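Local coordinates for regulatory protein YycH-like domain-containing protein (Eubacterium rectale, PDB 5COZ), which is of unknown function but has a domain resembling the regulatory protein YycH and is probably exported as a lipoprotein, at residues T143-F148 with K340-D345; G294-S299 with Y325-L330. All blocks are in the same frame, centred on the assembly; numbering follows the deposited sequence.

Contact 1 of 2, residues T143-F148 with K340-D345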
loop_
_atom_site.group_PDB
_atom_site.type_symbol
_atom_site.label_atom_id
_atom_site.label_comp_id
_atom_site.label_asym_id
_atom_site.label_seq_id
_atom_site.Cartn_x
_atom_site.Cartn_y
_atom_site.Cartn_z
ATOM N N THR A 143 -0.011 -1.777 -9.337
ATOM C CA THR A 143 -0.122 -1.554 -7.913
ATOM C C THR A 143 1.134 -0.965 -7.269
ATOM O O THR A 143 1.063 -0.682 -6.073
ATOM C CB THR A 143 -0.454 -2.877 -7.194
ATOM O OG1 THR A 143 0.627 -3.790 -7.404
ATOM C CG2 THR A 143 -1.780 -3.506 -7.687
ATOM N N TYR A 144 2.281 -0.890 -7.976
ATOM C CA TYR A 144 3.529 -0.459 -7.347
ATOM C C TYR A 144 3.711 1.035 -7.368
ATOM O O TYR A 144 3.527 1.690 -8.396
ATOM C CB TYR A 144 4.744 -1.097 -8.041
ATOM C CG TYR A 144 4.810 -2.594 -7.871
ATOM C CD1 TYR A 144 4.109 -3.446 -8.720
ATOM C CD2 TYR A 144 5.594 -3.165 -6.878
ATOM C CE1 TYR A 144 4.130 -4.828 -8.534
ATOM C CE2 TYR A 144 5.635 -4.545 -6.690
ATOM C CZ TYR A 144 4.912 -5.373 -7.528
ATOM O OH TYR A 144 4.975 -6.739 -7.339
ATOM N N TYR A 145 4.174 1.568 -6.226
ATOM C CA TYR A 145 4.494 2.995 -6.149
ATOM C C TYR A 145 5.671 3.313 -7.092
ATOM O O TYR A 145 5.638 4.310 -7.816
ATOM C CB TYR A 145 4.868 3.354 -4.705
ATOM C CG TYR A 145 5.305 4.790 -4.555
ATOM C CD1 TYR A 145 4.370 5.827 -4.569
ATOM C CD2 TYR A 145 6.648 5.115 -4.392
ATOM C CE1 TYR A 145 4.763 7.158 -4.464
ATOM C CE2 TYR A 145 7.055 6.444 -4.260
ATOM C CZ TYR A 145 6.105 7.458 -4.306
ATOM O OH TYR A 145 6.476 8.767 -4.220
ATOM N N SER A 146 6.722 2.468 -7.064
ATOM C CA SER A 146 7.878 2.660 -7.933
ATOM C C SER A 146 7.630 2.097 -9.313
ATOM O O SER A 146 7.062 1.004 -9.440
ATOM C CB SER A 146 9.104 1.956 -7.359
ATOM O OG SER A 146 9.480 2.494 -6.110
ATOM N N PRO A 147 8.146 2.739 -10.362
ATOM C CA PRO A 147 8.907 4.007 -10.405
ATOM C C PRO A 147 8.098 5.264 -10.730
ATOM O O PRO A 147 8.656 6.356 -10.660
ATOM C CB PRO A 147 9.898 3.741 -11.551
ATOM C CG PRO A 147 9.096 2.887 -12.536
ATOM C CD PRO A 147 8.039 2.144 -11.718
ATOM N N PHE A 148 6.811 5.129 -11.077
ATOM C CA PHE A 148 6.041 6.288 -11.536
ATOM C C PHE A 148 4.759 6.563 -10.758
ATOM O O PHE A 148 4.128 7.606 -10.975
ATOM C CB PHE A 148 5.642 6.086 -13.015
ATOM C CG PHE A 148 6.780 5.736 -13.947
ATOM C CD1 PHE A 148 7.898 6.557 -14.048
ATOM C CD2 PHE A 148 6.719 4.600 -14.749
ATOM C CE1 PHE A 148 8.954 6.230 -14.918
ATOM C CE2 PHE A 148 7.758 4.289 -15.635
ATOM C CZ PHE A 148 8.875 5.100 -15.704
ATOM N N LYS A 340 8.525 11.985 -14.716
ATOM C CA LYS A 340 8.127 12.219 -13.332
ATOM C C LYS A 340 8.358 10.943 -12.530
ATOM O O LYS A 340 7.615 9.961 -12.679
ATOM C CB LYS A 340 6.656 12.652 -13.317
ATOM C CG LYS A 340 6.101 13.142 -12.004
ATOM C CD LYS A 340 4.642 13.455 -12.264
ATOM C CE LYS A 340 3.874 13.690 -11.020
ATOM N NZ LYS A 340 2.429 13.885 -11.319
HETATM N N MSE A 341 9.393 10.951 -11.704
HETATM C CA MSE A 341 9.776 9.785 -10.917
HETATM C C MSE A 341 9.185 9.814 -9.536
HETATM O O MSE A 341 9.312 10.816 -8.841
HETATM C CB MSE A 341 11.308 9.727 -10.784
HETATM C CG MSE A 341 12.055 9.684 -12.117
HETATM SE SE MSE A 341 11.596 8.108 -13.223
HETATM C CE MSE A 341 12.382 6.882 -12.335
ATOM N N ALA A 342 8.597 8.697 -9.106
ATOM C CA ALA A 342 8.008 8.550 -7.770
ATOM C C ALA A 342 9.099 8.073 -6.801
ATOM O O ALA A 342 9.635 6.972 -6.963
ATOM C CB ALA A 342 6.864 7.553 -7.833
ATOM N N LEU A 343 9.437 8.927 -5.802
ATOM C CA LEU A 343 10.528 8.671 -4.882
ATOM C C LEU A 343 10.034 8.819 -3.443
ATOM O O LEU A 343 8.868 9.170 -3.209
ATOM C CB LEU A 343 11.648 9.663 -5.185
ATOM C CG LEU A 343 12.248 9.566 -6.607
ATOM C CD1 LEU A 343 13.134 10.761 -6.898
ATOM C CD2 LEU A 343 13.055 8.272 -6.784
ATOM N N TYR A 344 10.906 8.508 -2.471
ATOM C CA TYR A 344 10.476 8.636 -1.087
ATOM C C TYR A 344 11.692 8.764 -0.186
ATOM O O TYR A 344 12.807 8.356 -0.543
ATOM C CB TYR A 344 9.588 7.428 -0.669
ATOM C CG TYR A 344 10.373 6.144 -0.566
ATOM C CD1 TYR A 344 10.746 5.433 -1.703
ATOM C CD2 TYR A 344 10.726 5.623 0.670
ATOM C CE1 TYR A 344 11.542 4.286 -1.612
ATOM C CE2 TYR A 344 11.472 4.452 0.775
ATOM C CZ TYR A 344 11.887 3.796 -0.364
ATOM O OH TYR A 344 12.643 2.666 -0.208
ATOM N N ASP A 345 11.441 9.310 1.016
ATOM C CA ASP A 345 12.413 9.417 2.087
ATOM C C ASP A 345 11.772 8.874 3.355
ATOM O O ASP A 345 10.545 8.904 3.496
ATOM C CB ASP A 345 12.886 10.859 2.258
ATOM C CG ASP A 345 13.967 11.238 1.246
ATOM O OD1 ASP A 345 14.991 10.504 1.155
ATOM O OD2 ASP A 345 13.803 12.275 0.553
HETATM O O HOH W 1 10.406 4.896 -5.415
HETATM O O HOH W 2 11.141 6.356 -9.264
HETATM O O HOH W 3 4.887 9.766 -12.571
#

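Contact 2 of 2, residues G294-S299 with Y325-L330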
loop_
_atom_site.group_PDB
_atom_site.type_symbol
_atom_site.label_atom_id
_atom_site.label_comp_id
_atom_site.label_asym_id
_atom_site.label_seq_id
_atom_site.Cartn_x
_atom_site.Cartn_y
_atom_site.Cartn_z
ATOM N N GLY A 294 16.331 17.816 -10.863
ATOM C CA GLY A 294 14.983 18.080 -11.367
ATOM C C GLY A 294 14.010 18.684 -10.375
ATOM O O GLY A 294 14.160 18.546 -9.154
ATOM N N ASP A 295 12.940 19.296 -10.914
ATOM C CA ASP A 295 11.895 19.905 -10.085
ATOM C C ASP A 295 11.225 18.867 -9.212
ATOM O O ASP A 295 11.095 17.716 -9.631
ATOM C CB ASP A 295 10.854 20.546 -10.986
ATOM C CG ASP A 295 11.397 21.630 -11.899
ATOM O OD1 ASP A 295 12.543 22.114 -11.659
ATOM O OD2 ASP A 295 10.679 22.012 -12.842
ATOM N N ILE A 296 10.787 19.271 -8.018
ATOM C CA ILE A 296 10.224 18.338 -7.057
ATOM C C ILE A 296 8.838 18.752 -6.601
ATOM O O ILE A 296 8.583 19.941 -6.418
ATOM C CB ILE A 296 11.200 18.198 -5.841
ATOM C CG1 ILE A 296 12.463 17.417 -6.265
ATOM C CG2 ILE A 296 10.510 17.497 -4.624
ATOM C CD1 ILE A 296 13.676 17.520 -5.280
ATOM N N GLU A 297 7.966 17.753 -6.353
ATOM C CA GLU A 297 6.653 17.963 -5.768
ATOM C C GLU A 297 6.455 16.926 -4.673
ATOM O O GLU A 297 6.448 15.727 -4.963
ATOM C CB GLU A 297 5.547 17.868 -6.818
ATOM C CG GLU A 297 4.176 18.118 -6.209
ATOM C CD GLU A 297 3.095 18.167 -7.262
ATOM O OE1 GLU A 297 3.143 19.091 -8.102
ATOM O OE2 GLU A 297 2.285 17.215 -7.323
ATOM N N VAL A 298 6.268 17.376 -3.428
ATOM C CA VAL A 298 6.000 16.484 -2.286
ATOM C C VAL A 298 4.519 16.111 -2.340
ATOM O O VAL A 298 3.674 17.007 -2.430
ATOM C CB VAL A 298 6.377 17.170 -0.946
ATOM C CG1 VAL A 298 5.932 16.306 0.256
ATOM C CG2 VAL A 298 7.882 17.432 -0.889
ATOM N N SER A 299 4.199 14.799 -2.297
ATOM C CA SER A 299 2.827 14.339 -2.478
ATOM C C SER A 299 2.174 13.726 -1.231
ATOM O O SER A 299 0.943 13.645 -1.179
ATOM C CB SER A 299 2.783 13.317 -3.614
ATOM O OG SER A 299 3.352 12.078 -3.204
ATOM N N TYR A 325 7.480 11.745 -2.718
ATOM C CA TYR A 325 7.569 12.910 -3.570
ATOM C C TYR A 325 7.866 12.508 -4.989
ATOM O O TYR A 325 8.332 11.404 -5.233
ATOM C CB TYR A 325 8.646 13.893 -3.026
ATOM C CG TYR A 325 10.070 13.379 -3.137
ATOM C CD1 TYR A 325 10.627 12.584 -2.140
ATOM C CD2 TYR A 325 10.881 13.741 -4.215
ATOM C CE1 TYR A 325 11.950 12.134 -2.228
ATOM C CE2 TYR A 325 12.194 13.291 -4.317
ATOM C CZ TYR A 325 12.720 12.479 -3.327
ATOM O OH TYR A 325 14.039 12.057 -3.431
ATOM N N TYR A 326 7.657 13.440 -5.922
ATOM C CA TYR A 326 8.005 13.243 -7.320
ATOM C C TYR A 326 9.176 14.118 -7.696
ATOM O O TYR A 326 9.278 15.236 -7.201
ATOM C CB TYR A 326 6.827 13.649 -8.239
ATOM C CG TYR A 326 5.594 12.821 -8.059
ATOM C CD1 TYR A 326 5.539 11.508 -8.525
ATOM C CD2 TYR A 326 4.445 13.366 -7.484
ATOM C CE1 TYR A 326 4.387 10.743 -8.388
ATOM C CE2 TYR A 326 3.282 12.602 -7.330
ATOM C CZ TYR A 326 3.257 11.295 -7.798
ATOM O OH TYR A 326 2.126 10.513 -7.650
ATOM N N GLN A 327 10.042 13.625 -8.576
ATOM C CA GLN A 327 11.078 14.466 -9.147
ATOM C C GLN A 327 11.021 14.327 -10.653
ATOM O O GLN A 327 10.984 13.220 -11.181
ATOM C CB GLN A 327 12.477 14.154 -8.613
ATOM C CG GLN A 327 13.522 15.134 -9.154
ATOM C CD GLN A 327 14.849 15.011 -8.442
ATOM O OE1 GLN A 327 15.328 13.905 -8.174
ATOM N NE2 GLN A 327 15.433 16.147 -8.098
ATOM N N ASN A 328 11.076 15.465 -11.329
ATOM C CA ASN A 328 10.978 15.540 -12.786
ATOM C C ASN A 328 12.385 15.424 -13.363
ATOM O O ASN A 328 13.086 16.424 -13.550
ATOM C CB ASN A 328 10.300 16.865 -13.135
ATOM C CG ASN A 328 9.730 16.904 -14.507
ATOM O OD1 ASN A 328 9.653 15.875 -15.208
ATOM N ND2 ASN A 328 9.319 18.108 -14.938
ATOM N N GLN A 329 12.822 14.175 -13.559
ATOM C CA GLN A 329 14.208 13.896 -13.917
ATOM C C GLN A 329 14.464 13.851 -15.411
ATOM O O GLN A 329 13.619 13.409 -16.179
ATOM C CB GLN A 329 14.631 12.569 -13.290
ATOM C CG GLN A 329 14.654 12.640 -11.766
ATOM C CD GLN A 329 15.179 11.381 -11.111
ATOM O OE1 GLN A 329 15.385 10.335 -11.763
ATOM N NE2 GLN A 329 15.391 11.470 -9.794
ATOM N N LEU A 330 15.658 14.288 -15.817
ATOM C CA LEU A 330 16.055 14.247 -17.211
ATOM C C LEU A 330 16.296 12.773 -17.633
ATOM O O LEU A 330 16.984 12.041 -16.920
ATOM C CB LEU A 330 17.318 15.097 -17.374
ATOM C CG LEU A 330 17.832 15.292 -18.782
ATOM C CD1 LEU A 330 16.829 16.078 -19.622
ATOM C CD2 LEU A 330 19.169 15.992 -18.739
HETATM O O HOH W 4 12.802 19.264 -13.836
HETATM O O HOH W 5 8.641 20.420 -13.489
#

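Contact 1 of 2, residues T143-F148 with K340-D345
Tyr145 lays one face of its ring on the methyl group of Ala342 and sets its hydroxyl against the following carbonyl of the strand. Ala342 CB comes within 3.6 Å of Tyr145 CZ, above the ring but shifted toward its rim, a CH-pi contact. Chi1 of 176° puts CG anti to the backbone N and sends the ring across to strand 338-348, where Tyr145 OH donates to Leu343 O over a short 2.6 Å. That carbonyl lies close to the ring plane, at the edge, while the methyl comes over the face.

Further along the loop, past the cis peptide before Pro147, the backbone takes over. Ala342 N gives Pro147 O a nearly straight bond of 2.8 Å (170° at the hydrogen), reaching the oxygen from above its carbonyl plane. A water also donates to Pro147 O and ties it to Ala342 O; another joins Phe148 O to Lys340 O.

The outer layer is apolar. Phe148 and Met341, a selenomethionine, run side by side and point the same way, with SE 3.7 Å from Phe148 CE1 at the ring edge in a Met-aromatic contact. Pro147 CG sits over the centre of one face of the Phe148 ring. Bends at chi2 and chi3 curl the Met341 chain back until CE is 4.1 Å from Pro147 CB.

With a single direct backbone bond, the loop does not extend the sheet; it docks on the strand through a phenol hydroxyl, one backbone hydrogen bond, bridging waters and a small apolar patch.

Contact 2 of 2, residues G294-S299 with Y325-L330
Asp295 O takes a hydrogen bond from Asn328 N at 2.8 Å, and the CA-H of Gln327 adds a weaker approach. Two residues on, Glu297 and Tyr326 form an antiparallel hydrogen-bonded pair, with Tyr326 N to Glu297 O at 2.8 Å and Glu297 N to Tyr326 O at 3.0 Å.

The Gln327 side chain adds a link of its own. CG stands anti to the backbone N (chi1 -175°), and the extended chain carries NE2 to Gly294 O, 2.9 Å away, with that oxygen in the plane of the amide. Gln329 NE2 donates to Gln327 OE1 at 2.9 Å, which helps fix the amide's rotation. A leucine in place of Gln327 would probably leave Gly294 O and the Gln329 amide without these partners, the latter freer to turn. Ile296 CD1 packs 3.6 Å from Gln327 NE2, and its CG2 branch touches Tyr325 CD2. Gly294, at phi 132°, passes so close to Asn328 O that any CB would collide with it.

On the opposite face, a water joins Asp295 OD2 to Asn328 ND2, while Asn328 OD1 bonds to Thr338. The Tyr326 ring meets Ser299 CB through CE2 at 3.8 Å; its hydroxyl bonds to Asn149, and Lys340 makes a cation-pi contact with the ring.

These are the end of strand 314-330 and the start of strand 295-311, partners in a long beta hairpin. Helix 276-288 packs on Val298 and Tyr325, strand 43-50 pairs with the 295-299 backbone, and strand 338-348 lies along the other edge of 325-330.

In the fold
Strand 338-348 connects the two contacts: it pairs with strand 314-330 through Leu343 N to Tyr325 O and Met341 N to Gln327 O, so 325-330 lies between 340-345 and 294-299 in one sheet. Their centres are 10 Å apart. Contact 2 is antiparallel strand pairing within a hairpin, 26 residues apart in sequence; contact 1 brings in a loop from 192 residues away, using a phenol, waters and a sulfur-aromatic touch. Neither is wholly core. Tyr145 and Ala342 are buried in contact 1, with Pro147 and Lys340 at the surface, whereas half the touching residues of contact 2 are buried although it lies farther from the chain's centre.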